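Local coordinates for protein FACT complex subunit SPT16 (Ashbya gossypii, PDB 6A8M) that probably acts in the FACT complex as a histone chaperone that reorganizes nucleosomes during transcription, replication and repair, this chain being its N-terminal domain, at residues A418-L423 with K429-Y434; C299-R304 with C394-L399; E87-M92 with I102-S107; A18-F23 with N98-E103. One frame throughout, in Å; residues are numbered along the deposited sequence.

Overall arrangement
The four contacts fall into two groups, one in each lobe of the chain. Interactions 1 and 2 lie in the M24 peptidase-like part, their centres 7 Å apart, and they touch: Thr420 OG1 lies 2.7 Å from Asn301 O, and strands 394-405 and 412-424 are neighbours in one sheet. Interactions 3 and 4 belong to the N-terminal lobe, with centres 13 Å apart; both use strand 101-106 and share Ile102 and Glu103. Between the groups the nearest atoms are about 14 Å apart (interactions 2 and 4), while the centres of interactions 1 and 3 are 39 Å apart. Interaction 2 lies where catalytic relatives probably hold their metals.

Interaction 1: residues A418-L423 with K429-Y434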
loop_
_atom_site.group_PDB
_atom_site.type_symbol
_atom_site.label_atom_id
_atom_site.label_comp_id
_atom_site.label_asym_id
_atom_site.label_seq_id
_atom_site.Cartn_x
_atom_site.Cartn_y
_atom_site.Cartn_z
ATOM N N ALA A 418 -1.204 -13.411 -7.647
ATOM C CA ALA A 418 -0.444 -12.383 -6.941
ATOM C C ALA A 418 -0.003 -12.898 -5.582
ATOM O O ALA A 418 -0.725 -13.645 -4.924
ATOM C CB ALA A 418 -1.259 -11.074 -6.774
ATOM N N ASP A 419 1.191 -12.473 -5.155
ATOM C CA ASP A 419 1.698 -12.787 -3.831
ATOM C C ASP A 419 2.493 -11.604 -3.309
ATOM O O ASP A 419 3.017 -10.794 -4.080
ATOM C CB ASP A 419 2.576 -14.053 -3.837
ATOM C CG ASP A 419 1.743 -15.321 -3.855
ATOM O OD1 ASP A 419 1.116 -15.622 -2.825
ATOM O OD2 ASP A 419 1.698 -15.998 -4.900
ATOM N N THR A 420 2.595 -11.529 -1.984
ATOM C CA THR A 420 3.396 -10.503 -1.323
ATOM C C THR A 420 4.800 -11.046 -1.077
ATOM O O THR A 420 4.962 -12.141 -0.531
ATOM C CB THR A 420 2.713 -10.094 -0.025
ATOM O OG1 THR A 420 1.391 -9.631 -0.353
ATOM C CG2 THR A 420 3.480 -8.993 0.696
ATOM N N VAL A 421 5.810 -10.304 -1.516
ATOM C CA VAL A 421 7.194 -10.775 -1.486
ATOM C C VAL A 421 8.061 -9.737 -0.787
ATOM O O VAL A 421 8.066 -8.564 -1.177
ATOM C CB VAL A 421 7.736 -11.038 -2.904
ATOM C CG1 VAL A 421 9.191 -11.544 -2.826
ATOM C CG2 VAL A 421 6.837 -12.025 -3.675
ATOM N N GLN A 422 8.812 -10.176 0.211
ATOM C CA GLN A 422 9.697 -9.336 0.996
ATOM C C GLN A 422 11.136 -9.613 0.591
ATOM O O GLN A 422 11.569 -10.762 0.607
ATOM C CB GLN A 422 9.521 -9.632 2.486
ATOM C CG GLN A 422 10.508 -8.910 3.366
ATOM C CD GLN A 422 10.208 -7.422 3.460
ATOM O OE1 GLN A 422 9.087 -7.019 3.790
ATOM N NE2 GLN A 422 11.205 -6.598 3.171
ATOM N N LEU A 423 11.889 -8.566 0.251
ATOM C CA LEU A 423 13.331 -8.726 0.065
ATOM C C LEU A 423 13.991 -8.741 1.428
ATOM O O LEU A 423 13.850 -7.778 2.188
ATOM C CB LEU A 423 13.915 -7.589 -0.776
ATOM C CG LEU A 423 13.938 -7.715 -2.297
ATOM C CD1 LEU A 423 14.822 -8.892 -2.751
ATOM C CD2 LEU A 423 12.532 -7.865 -2.810
ATOM N N LYS A 429 11.433 -13.442 0.058
ATOM C CA LYS A 429 10.671 -14.338 0.921
ATOM C C LYS A 429 9.199 -14.093 0.631
ATOM O O LYS A 429 8.728 -12.954 0.739
ATOM C CB LYS A 429 11.004 -14.082 2.397
ATOM C CG LYS A 429 10.144 -14.826 3.414
ATOM C CD LYS A 429 10.488 -14.355 4.842
ATOM C CE LYS A 429 9.721 -15.120 5.909
ATOM N NZ LYS A 429 10.543 -15.284 7.145
ATOM N N VAL A 430 8.487 -15.137 0.216
ATOM C CA VAL A 430 7.062 -14.999 -0.091
ATOM C C VAL A 430 6.284 -15.012 1.221
ATOM O O VAL A 430 6.379 -15.963 2.007
ATOM C CB VAL A 430 6.595 -16.117 -1.035
ATOM C CG1 VAL A 430 5.107 -16.007 -1.330
ATOM C CG2 VAL A 430 7.428 -16.110 -2.337
ATOM N N LEU A 431 5.530 -13.938 1.481
ATOM C CA LEU A 431 4.837 -13.803 2.756
ATOM C C LEU A 431 3.442 -14.418 2.753
ATOM O O LEU A 431 2.944 -14.800 3.818
ATOM C CB LEU A 431 4.734 -12.326 3.148
ATOM C CG LEU A 431 6.051 -11.534 3.239
ATOM C CD1 LEU A 431 5.738 -10.159 3.828
ATOM C CD2 LEU A 431 7.085 -12.260 4.108
ATOM N N THR A 432 2.802 -14.503 1.591
ATOM C CA THR A 432 1.471 -15.088 1.421
ATOM C C THR A 432 1.667 -16.536 0.978
ATOM O O THR A 432 2.197 -16.793 -0.113
ATOM C CB THR A 432 0.659 -14.301 0.388
ATOM O OG1 THR A 432 1.483 -14.034 -0.755
ATOM C CG2 THR A 432 0.179 -12.951 0.956
ATOM N N ASN A 433 1.269 -17.484 1.833
ATOM C CA ASN A 433 1.561 -18.895 1.631
ATOM C C ASN A 433 0.311 -19.725 1.375
ATOM O O ASN A 433 0.403 -20.952 1.318
ATOM C CB ASN A 433 2.349 -19.442 2.830
ATOM C CG ASN A 433 3.639 -18.663 3.067
ATOM O OD1 ASN A 433 3.889 -18.138 4.164
ATOM N ND2 ASN A 433 4.458 -18.562 2.021
ATOM N N TYR A 434 -0.842 -19.092 1.150
ATOM C CA TYR A 434 -2.012 -19.850 0.727
ATOM C C TYR A 434 -1.696 -20.588 -0.571
ATOM O O TYR A 434 -0.993 -20.069 -1.443
ATOM C CB TYR A 434 -3.231 -18.933 0.556
ATOM C CG TYR A 434 -4.457 -19.713 0.162
ATOM C CD1 TYR A 434 -5.126 -20.514 1.098
ATOM C CD2 TYR A 434 -4.915 -19.708 -1.144
ATOM C CE1 TYR A 434 -6.242 -21.261 0.726
ATOM C CE2 TYR A 434 -6.017 -20.450 -1.515
ATOM C CZ TYR A 434 -6.674 -21.226 -0.587
ATOM O OH TYR A 434 -7.771 -21.975 -0.971
#
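Thr432 meets Asp419 and Thr420 side chain first. Its OG1 sits between its own backbone N and carbonyl carbon (chi1 45°), a position from which it serves both neighbours: it donates to Asp419 OD1 at 2.6 Å, on the anti lone pair of that oxygen, and accepts from Thr420 N at 3.0 Å. The two threonine side chains cross at about a right angle, Thr432 CG2 lying 3.8 Å from Thr420 OG1, a hydroxyl whose own bond goes to Asn301 O. Threonine suits this place by offering a donor, an acceptor and a methyl together. Were Thr432 an alanine, Thr420 N and Asp419 OD1 would probably lose this hydroxyl partner, and a small gap would open beside Thr420.

The rest is a beta hairpin, with Gln422 and Lys429 as an antiparallel hydrogen-bonded pair. Leu431 N donates to Thr420 O at 2.8 Å, while its side chain slants across Thr420, Leu431 CD1 lying 4.0 Å from Thr420 CG2, and lays CD2 3.9 Å from Gln422 CB. From the other face of the hairpin, Val421 CG2 approaches Val430 CG2 at 4.3 Å.

Asp419 also forms salt bridges with Arg304 and Lys436. A buried carboxylate with two cations and a hydroxyl donor around it is likely to remain charged, and after the Leu431 backbone bond Thr432 continues the pairing through its side-chain oxygen.

Interaction 2: residues C299-R304 with C394-L399; sequences CSNISR and CFNISL
Asn301 is the residue of 299-304 that reaches 394-399, and it does so through a single amide-to-amide hydrogen bond with Asn396. Just before it, the CB of Ser300 points away from 394-399; its OG is hydrogen-bonded to Ser188 and Ser192. Asn301 then points across: with CG anti to the backbone N (chi1 -170°), its amide reaches over to strand 394-405, and ND2 donates to Asn396 OD1 at 2.9 Å. The amide planes are 72° apart, and the donor stands above the carbonyl plane of Asn396 rather than on a lone pair. Asparagine fits because one amide can donate and accept at once: Asn301 OD1 is bonded to Tyr258 OH, while ND2 gives a second bond, of 3.0 Å, to a water. Next, the CB of Ile302 again points away from 394-399, and its CD1 lies over one face of the Arg304 guanidinium. Ser303 returns to the contact through the same water, which lies 2.6 Å from Ser303 OG and 2.8 Å from Ser398 OG, so two small hydroxyls link the strands where direct contact ceases. Arg304 NH1 donates to Ser303 O at 2.9 Å, while NE and NH2 are bonded to Thr435 O and Tyr434 O.

In catalytic M24 enzymes of the pita-bread fold an aspartate metal ligand probably occupies the place of Asn301; a neutral amide there is consistent with a peptidase-like domain that serves another purpose. Strand 412-424 borders both segments, with Ala418 beside Asn301, while helix 179-208 covers Ser300 and Ile302, and helix 312-332 packs on Ile397 and Leu399.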
loop_
_atom_site.group_PDB
_atom_site.type_symbol
_atom_site.label_atom_id
_atom_site.label_comp_id
_atom_site.label_asym_id
_atom_site.label_seq_id
_atom_site.Cartn_x
_atom_site.Cartn_y
_atom_site.Cartn_z
ATOM N N CYS A 299 0.059 -2.915 4.129
ATOM C CA CYS A 299 -0.722 -3.649 3.137
ATOM C C CYS A 299 -0.035 -4.922 2.660
ATOM O O CYS A 299 1.189 -4.978 2.504
ATOM C CB CYS A 299 -0.980 -2.786 1.911
ATOM S SG CYS A 299 -1.899 -1.280 2.263
ATOM N N SER A 300 -0.863 -5.924 2.358
ATOM C CA SER A 300 -0.470 -7.141 1.655
ATOM C C SER A 300 -1.524 -7.429 0.588
ATOM O O SER A 300 -2.595 -6.805 0.543
ATOM C CB SER A 300 -0.314 -8.341 2.605
ATOM O OG SER A 300 -1.539 -8.603 3.278
ATOM N N ASN A 301 -1.204 -8.374 -0.290
ATOM C CA ASN A 301 -2.062 -8.675 -1.431
ATOM C C ASN A 301 -1.875 -10.137 -1.789
ATOM O O ASN A 301 -0.760 -10.656 -1.699
ATOM C CB ASN A 301 -1.725 -7.802 -2.656
ATOM C CG ASN A 301 -2.752 -7.941 -3.741
ATOM O OD1 ASN A 301 -3.937 -7.787 -3.466
ATOM N ND2 ASN A 301 -2.319 -8.286 -4.969
ATOM N N ILE A 302 -2.967 -10.795 -2.189
ATOM C CA ILE A 302 -2.908 -12.159 -2.715
ATOM C C ILE A 302 -3.978 -12.278 -3.788
ATOM O O ILE A 302 -5.093 -11.784 -3.614
ATOM C CB ILE A 302 -3.106 -13.230 -1.620
ATOM C CG1 ILE A 302 -2.867 -14.641 -2.201
ATOM C CG2 ILE A 302 -4.485 -13.102 -0.908
ATOM C CD1 ILE A 302 -2.834 -15.764 -1.130
ATOM N N SER A 303 -3.627 -12.903 -4.911
ATOM C CA SER A 303 -4.594 -13.184 -5.968
ATOM C C SER A 303 -4.431 -14.634 -6.377
ATOM O O SER A 303 -3.308 -15.125 -6.516
ATOM C CB SER A 303 -4.427 -12.293 -7.210
ATOM O OG SER A 303 -4.746 -10.943 -6.927
ATOM N N ARG A 304 -5.550 -15.304 -6.590
ATOM C CA ARG A 304 -5.524 -16.698 -7.016
ATOM C C ARG A 304 -6.483 -16.855 -8.180
ATOM O O ARG A 304 -7.442 -16.080 -8.338
ATOM C CB ARG A 304 -5.928 -17.657 -5.877
ATOM C CG ARG A 304 -4.947 -17.638 -4.712
ATOM C CD ARG A 304 -3.635 -18.257 -5.153
ATOM N NE ARG A 304 -2.634 -18.428 -4.096
ATOM C CZ ARG A 304 -1.612 -17.590 -3.927
ATOM N NH1 ARG A 304 -1.507 -16.499 -4.706
ATOM N NH2 ARG A 304 -0.693 -17.833 -2.991
ATOM N N CYS A 394 9.329 -4.428 -0.057
ATOM C CA CYS A 394 8.244 -5.393 -0.107
ATOM C C CYS A 394 7.441 -5.139 -1.370
ATOM O O CYS A 394 7.063 -3.994 -1.639
ATOM C CB CYS A 394 7.341 -5.258 1.119
ATOM S SG CYS A 394 6.026 -6.496 1.201
ATOM N N PHE A 395 7.163 -6.200 -2.129
ATOM C CA PHE A 395 6.432 -6.057 -3.385
ATOM C C PHE A 395 5.120 -6.823 -3.370
ATOM O O PHE A 395 4.980 -7.884 -2.744
ATOM C CB PHE A 395 7.276 -6.542 -4.588
ATOM C CG PHE A 395 8.481 -5.706 -4.826
ATOM C CD1 PHE A 395 8.413 -4.602 -5.671
ATOM C CD2 PHE A 395 9.659 -5.980 -4.150
ATOM C CE1 PHE A 395 9.525 -3.797 -5.856
ATOM C CE2 PHE A 395 10.776 -5.189 -4.343
ATOM C CZ PHE A 395 10.696 -4.091 -5.190
ATOM N N ASN A 396 4.148 -6.246 -4.079
ATOM C CA ASN A 396 2.989 -6.962 -4.601
ATOM C C ASN A 396 3.379 -7.447 -5.993
ATOM O O ASN A 396 3.463 -6.650 -6.924
ATOM C CB ASN A 396 1.796 -6.014 -4.633
ATOM C CG ASN A 396 0.591 -6.594 -5.331
ATOM O OD1 ASN A 396 0.477 -7.805 -5.480
ATOM N ND2 ASN A 396 -0.330 -5.720 -5.735
ATOM N N ILE A 397 3.683 -8.737 -6.128
ATOM C CA ILE A 397 4.004 -9.309 -7.434
ATOM C C ILE A 397 2.698 -9.875 -7.968
ATOM O O ILE A 397 2.214 -10.903 -7.478
ATOM C CB ILE A 397 5.094 -10.389 -7.328
ATOM C CG1 ILE A 397 6.358 -9.821 -6.681
ATOM C CG2 ILE A 397 5.408 -10.990 -8.692
ATOM C CD1 ILE A 397 7.020 -8.708 -7.513
ATOM N N SER A 398 2.109 -9.184 -8.952
ATOM C CA SER A 398 0.759 -9.492 -9.415
ATOM C C SER A 398 0.807 -9.566 -10.929
ATOM O O SER A 398 1.198 -8.596 -11.591
ATOM C CB SER A 398 -0.237 -8.415 -8.964
ATOM O OG SER A 398 -1.490 -8.582 -9.626
ATOM N N LEU A 399 0.408 -10.697 -11.482
ATOM C CA LEU A 399 0.439 -10.814 -12.927
ATOM C C LEU A 399 -0.839 -11.440 -13.439
ATOM O O LEU A 399 -1.506 -12.207 -12.753
ATOM C CB LEU A 399 1.631 -11.603 -13.432
ATOM C CG LEU A 399 2.180 -12.761 -12.620
ATOM C CD1 LEU A 399 2.826 -13.763 -13.533
ATOM C CD2 LEU A 399 3.216 -12.231 -11.671
HETATM O O HOH W 1 -3.547 -8.776 -7.684
#

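Interaction 3: residues E87-M92 with I102-S107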
loop_
_atom_site.group_PDB
_atom_site.type_symbol
_atom_site.label_atom_id
_atom_site.label_comp_id
_atom_site.label_asym_id
_atom_site.label_seq_id
_atom_site.Cartn_x
_atom_site.Cartn_y
_atom_site.Cartn_z
ATOM N N GLU A 87 6.359 14.468 25.743
ATOM C CA GLU A 87 7.481 13.859 26.451
ATOM C C GLU A 87 8.548 13.357 25.484
ATOM O O GLU A 87 9.742 13.579 25.708
ATOM C CB GLU A 87 7.000 12.723 27.342
ATOM C CG GLU A 87 8.137 11.975 27.961
ATOM C CD GLU A 87 7.701 11.092 29.105
ATOM O OE1 GLU A 87 8.513 10.225 29.502
ATOM O OE2 GLU A 87 6.564 11.272 29.608
ATOM N N GLY A 88 8.145 12.700 24.394
ATOM C CA GLY A 88 9.133 12.182 23.457
ATOM C C GLY A 88 9.858 13.286 22.711
ATOM O O GLY A 88 11.056 13.185 22.435
ATOM N N VAL A 89 9.135 14.354 22.371
ATOM C CA VAL A 89 9.742 15.505 21.712
ATOM C C VAL A 89 10.745 16.196 22.622
ATOM O O VAL A 89 11.830 16.591 22.178
ATOM C CB VAL A 89 8.641 16.471 21.241
ATOM C CG1 VAL A 89 9.242 17.817 20.853
ATOM C CG2 VAL A 89 7.868 15.839 20.082
ATOM N N ALA A 90 10.407 16.362 23.908
ATOM C CA ALA A 90 11.336 17.009 24.826
ATOM C C ALA A 90 12.611 16.192 24.959
ATOM O O ALA A 90 13.713 16.749 25.002
ATOM C CB ALA A 90 10.690 17.210 26.201
ATOM N N GLN A 91 12.475 14.865 25.017
ATOM C CA GLN A 91 13.641 13.992 25.096
ATOM C C GLN A 91 14.472 14.069 23.824
ATOM O O GLN A 91 15.703 14.159 23.883
ATOM C CB GLN A 91 13.195 12.556 25.366
ATOM C CG GLN A 91 14.278 11.502 25.175
ATOM C CD GLN A 91 13.874 10.150 25.748
ATOM O OE1 GLN A 91 12.854 10.036 26.435
ATOM N NE2 GLN A 91 14.671 9.120 25.470
ATOM N N MET A 92 13.812 14.023 22.660
ATOM C CA MET A 92 14.529 14.159 21.402
ATOM C C MET A 92 15.222 15.512 21.319
ATOM O O MET A 92 16.391 15.595 20.931
ATOM C CB MET A 92 13.560 13.962 20.240
ATOM C CG MET A 92 14.220 13.778 18.884
ATOM S SD MET A 92 13.022 13.279 17.632
ATOM C CE MET A 92 11.867 12.395 18.641
ATOM N N ILE A 102 12.426 20.304 17.527
ATOM C CA ILE A 102 11.003 20.152 17.227
ATOM C C ILE A 102 10.228 21.115 18.108
ATOM O O ILE A 102 10.427 21.143 19.326
ATOM C CB ILE A 102 10.537 18.710 17.474
ATOM C CG1 ILE A 102 11.302 17.718 16.600
ATOM C CG2 ILE A 102 9.020 18.573 17.256
ATOM C CD1 ILE A 102 11.055 16.266 17.023
ATOM N N GLU A 103 9.334 21.895 17.501
ATOM C CA GLU A 103 8.446 22.786 18.235
ATOM C C GLU A 103 7.011 22.308 18.080
ATOM O O GLU A 103 6.547 22.084 16.959
ATOM C CB GLU A 103 8.569 24.228 17.731
ATOM C CG GLU A 103 9.983 24.737 17.721
ATOM C CD GLU A 103 10.084 26.177 17.294
ATOM O OE1 GLU A 103 11.214 26.628 17.003
ATOM O OE2 GLU A 103 9.044 26.863 17.251
ATOM N N LEU A 104 6.317 22.141 19.205
ATOM C CA LEU A 104 4.892 21.831 19.208
ATOM C C LEU A 104 4.147 23.139 19.434
ATOM O O LEU A 104 4.203 23.713 20.528
ATOM C CB LEU A 104 4.561 20.811 20.297
ATOM C CG LEU A 104 5.420 19.555 20.217
ATOM C CD1 LEU A 104 5.158 18.613 21.387
ATOM C CD2 LEU A 104 5.133 18.861 18.909
ATOM N N TRP A 105 3.467 23.619 18.402
ATOM C CA TRP A 105 2.570 24.764 18.532
ATOM C C TRP A 105 1.152 24.245 18.764
ATOM O O TRP A 105 0.608 23.510 17.935
ATOM C CB TRP A 105 2.620 25.633 17.276
ATOM C CG TRP A 105 3.984 26.197 16.913
ATOM C CD1 TRP A 105 5.157 26.077 17.617
ATOM C CD2 TRP A 105 4.300 26.946 15.740
ATOM N NE1 TRP A 105 6.188 26.711 16.944
ATOM C CE2 TRP A 105 5.686 27.252 15.789
ATOM C CE3 TRP A 105 3.551 27.380 14.640
ATOM C CZ2 TRP A 105 6.322 27.989 14.791
ATOM C CZ3 TRP A 105 4.188 28.108 13.652
ATOM C CH2 TRP A 105 5.558 28.399 13.726
ATOM N N GLN A 106 0.544 24.633 19.883
ATOM C CA GLN A 106 -0.778 24.129 20.226
ATOM C C GLN A 106 -1.833 24.917 19.450
ATOM O O GLN A 106 -1.879 26.141 19.544
ATOM C CB GLN A 106 -0.976 24.260 21.730
ATOM C CG GLN A 106 -2.207 23.629 22.310
ATOM C CD GLN A 106 -2.220 23.760 23.827
ATOM O OE1 GLN A 106 -2.934 24.598 24.390
ATOM N NE2 GLN A 106 -1.410 22.944 24.493
ATOM N N SER A 107 -2.646 24.226 18.660
ATOM C CA SER A 107 -3.732 24.870 17.938
ATOM C C SER A 107 -4.890 25.186 18.886
ATOM O O SER A 107 -4.924 24.768 20.046
ATOM C CB SER A 107 -4.218 23.979 16.799
ATOM O OG SER A 107 -4.893 22.829 17.297
#
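Val89, Met92, Ile102 and Leu104 meet without a flat group among them; the nearby ring, Trp105, has Glu103 OE2 at its edge, in plane, accepting from NE1 at 2.9 Å, while its neighbours Leu117 and Leu121 belong to helix 113-128. Across the contact everything is aliphatic or thioether. Val89 wedges both branches against the strand: CG1, anti to the backbone N (chi1 167°), lies 3.7 Å from Ile102 CG2, and Val89 CG2 meets Leu104 CD1 tip to tip at 4.1 Å. One turn further on, the slender chain of Met92 crosses Ile102 obliquely and sets SD 3.6 Å from Ile102 CD1. Beta-branched valine and isoleucine suit the place, filling it close to the backbones. With only the methyl of an alanine at Val89, a gap would be likely to open between the helix and the Ile102 and Leu104 side chains, weakening the grip of the helix on the strand.

Helix and strand axes approach to 8.9 Å and run 150° apart, the return leg of the beta-alpha-beta unit 72-77, 79-95, 101-106. Strand 101-106 is the outermost of its sheet, beside strand 72-77, and Phe12 of helix 9-22 touches both Met92 and Ile102.

Interaction 4: residues A18-F23 with N98-E103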
loop_
_atom_site.group_PDB
_atom_site.type_symbol
_atom_site.label_atom_id
_atom_site.label_comp_id
_atom_site.label_asym_id
_atom_site.label_seq_id
_atom_site.Cartn_x
_atom_site.Cartn_y
_atom_site.Cartn_z
ATOM N N ALA A 18 15.585 10.861 9.041
ATOM C CA ALA A 18 15.805 10.420 7.659
ATOM C C ALA A 18 15.147 11.363 6.664
ATOM O O ALA A 18 15.737 11.697 5.630
ATOM C CB ALA A 18 15.293 8.997 7.457
ATOM N N LEU A 19 13.933 11.829 6.978
ATOM C CA LEU A 19 13.236 12.783 6.115
ATOM C C LEU A 19 13.976 14.110 6.041
ATOM O O LEU A 19 14.127 14.693 4.960
ATOM C CB LEU A 19 11.814 12.992 6.641
ATOM C CG LEU A 19 10.932 14.026 5.950
ATOM C CD1 LEU A 19 10.671 13.671 4.487
ATOM C CD2 LEU A 19 9.620 14.126 6.716
ATOM N N ARG A 20 14.432 14.612 7.189
ATOM C CA ARG A 20 15.259 15.813 7.215
ATOM C C ARG A 20 16.489 15.643 6.334
ATOM O O ARG A 20 16.810 16.512 5.519
ATOM C CB ARG A 20 15.673 16.112 8.659
ATOM C CG ARG A 20 16.338 17.454 8.874
ATOM C CD ARG A 20 17.827 17.383 8.708
ATOM N NE ARG A 20 18.430 16.459 9.661
ATOM C CZ ARG A 20 19.221 16.833 10.663
ATOM N NH1 ARG A 20 19.504 18.120 10.847
ATOM N NH2 ARG A 20 19.735 15.919 11.479
ATOM N N ASP A 21 17.188 14.519 6.488
ATOM C CA ASP A 21 18.425 14.310 5.739
ATOM C C ASP A 21 18.177 14.266 4.238
ATOM O O ASP A 21 18.977 14.793 3.457
ATOM C CB ASP A 21 19.104 13.028 6.212
ATOM C CG ASP A 21 19.623 13.148 7.622
ATOM O OD1 ASP A 21 19.797 14.299 8.072
ATOM O OD2 ASP A 21 19.842 12.110 8.273
ATOM N N ARG A 22 17.054 13.681 3.813
ATOM C CA ARG A 22 16.878 13.347 2.405
ATOM C C ARG A 22 16.136 14.404 1.600
ATOM O O ARG A 22 16.362 14.502 0.385
ATOM C CB ARG A 22 16.146 12.007 2.269
ATOM C CG ARG A 22 16.209 11.401 0.870
ATOM C CD ARG A 22 17.444 10.523 0.700
ATOM N NE ARG A 22 17.237 9.196 1.285
ATOM C CZ ARG A 22 16.572 8.206 0.685
ATOM N NH1 ARG A 22 16.432 7.028 1.289
ATOM N NH2 ARG A 22 16.047 8.388 -0.520
ATOM N N PHE A 23 15.270 15.223 2.230
ATOM C CA PHE A 23 14.382 16.037 1.407
ATOM C C PHE A 23 15.076 17.120 0.569
ATOM O O PHE A 23 14.596 17.398 -0.533
ATOM C CB PHE A 23 13.230 16.635 2.258
ATOM C CG PHE A 23 13.549 17.933 2.982
ATOM C CD1 PHE A 23 13.616 19.150 2.301
ATOM C CD2 PHE A 23 13.713 17.947 4.357
ATOM C CE1 PHE A 23 13.891 20.332 2.956
ATOM C CE2 PHE A 23 13.999 19.137 5.027
ATOM C CZ PHE A 23 14.080 20.332 4.329
ATOM N N ASN A 98 21.824 20.865 19.531
ATOM C CA ASN A 98 22.590 21.718 18.630
ATOM C C ASN A 98 22.477 21.275 17.170
ATOM O O ASN A 98 23.380 21.520 16.369
ATOM C CB ASN A 98 24.053 21.769 19.065
ATOM N N THR A 99 21.372 20.635 16.802
ATOM C CA THR A 99 21.231 20.136 15.439
ATOM C C THR A 99 19.802 20.271 14.928
ATOM O O THR A 99 19.582 20.696 13.789
ATOM C CB THR A 99 21.665 18.672 15.351
ATOM O OG1 THR A 99 21.119 17.940 16.455
ATOM C CG2 THR A 99 23.186 18.538 15.362
ATOM N N PHE A 100 18.825 19.927 15.763
ATOM C CA PHE A 100 17.463 19.751 15.284
ATOM C C PHE A 100 16.505 19.977 16.441
ATOM O O PHE A 100 16.626 19.323 17.482
ATOM C CB PHE A 100 17.291 18.348 14.703
ATOM C CG PHE A 100 16.032 18.152 13.931
ATOM C CD1 PHE A 100 15.922 18.619 12.632
ATOM C CD2 PHE A 100 14.966 17.467 14.482
ATOM C CE1 PHE A 100 14.777 18.425 11.908
ATOM C CE2 PHE A 100 13.802 17.271 13.750
ATOM C CZ PHE A 100 13.713 17.746 12.460
ATOM N N LYS A 101 15.546 20.880 16.258
ATOM C CA LYS A 101 14.641 21.269 17.332
ATOM C C LYS A 101 13.206 21.139 16.850
ATOM O O LYS A 101 12.812 21.804 15.885
ATOM C CB LYS A 101 14.924 22.702 17.783
ATOM C CG LYS A 101 14.084 23.161 18.957
ATOM C CD LYS A 101 14.167 24.669 19.123
ATOM C CE LYS A 101 13.515 25.087 20.420
ATOM N NZ LYS A 101 12.304 24.254 20.681
ATOM N N ILE A 102 12.426 20.304 17.527
ATOM C CA ILE A 102 11.003 20.152 17.227
ATOM C C ILE A 102 10.228 21.115 18.108
ATOM O O ILE A 102 10.427 21.143 19.326
ATOM C CB ILE A 102 10.537 18.710 17.474
ATOM C CG1 ILE A 102 11.302 17.718 16.600
ATOM C CG2 ILE A 102 9.020 18.573 17.256
ATOM C CD1 ILE A 102 11.055 16.266 17.023
ATOM N N GLU A 103 9.334 21.895 17.501
ATOM C CA GLU A 103 8.446 22.786 18.235
ATOM C C GLU A 103 7.011 22.308 18.080
ATOM O O GLU A 103 6.547 22.084 16.959
ATOM C CB GLU A 103 8.569 24.228 17.731
ATOM C CG GLU A 103 9.983 24.737 17.721
ATOM C CD GLU A 103 10.084 26.177 17.294
ATOM O OE1 GLU A 103 11.214 26.628 17.003
ATOM O OE2 GLU A 103 9.044 26.863 17.251
#
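Arg20 on helix 9-22 and Phe100, just ahead of strand 101-106, form the closest backbone approach here, their CA atoms 9.2 Å apart, a spacing bridged by two long side chains. Both belong to the N-terminal lobe of Spt16, an alpha/beta domain related to the N-terminal domains of aminopeptidase P-like enzymes, and the contact ties its first helix to the loop entering the edge strand of its mixed sheet.

The two side chains run alongside each other, pointing opposite ways. With its CG anti to the backbone N (chi1 -170°), Arg20 brings that carbon within 3.5 Å of Phe100 CE1, meeting the ring obliquely. The bends at chi2 and chi3 then set the guanidinium beside the ring, with Phe100 CD1 over one of its faces, 4.0 Å from Arg20 NH1, but the two planes are 55° apart, too steep for a stack. Arginine suits a partly exposed position like this, because its aliphatic part can cover an aromatic neighbour while the charged end stays among polar atoms. Phe100 itself is buried, with Leu16 and Leu17 of the same helix against it.

The polar end has partners beyond the ring. Arg20 NH1 is hydrogen-bonded to Lys70 O. Thr99 O, 3.9 Å from Arg20 NH1, is a neighbour too distant to bond. On the helix itself, Arg20 NE forms a salt bridge with Asp21 OD1 at 3.0 Å.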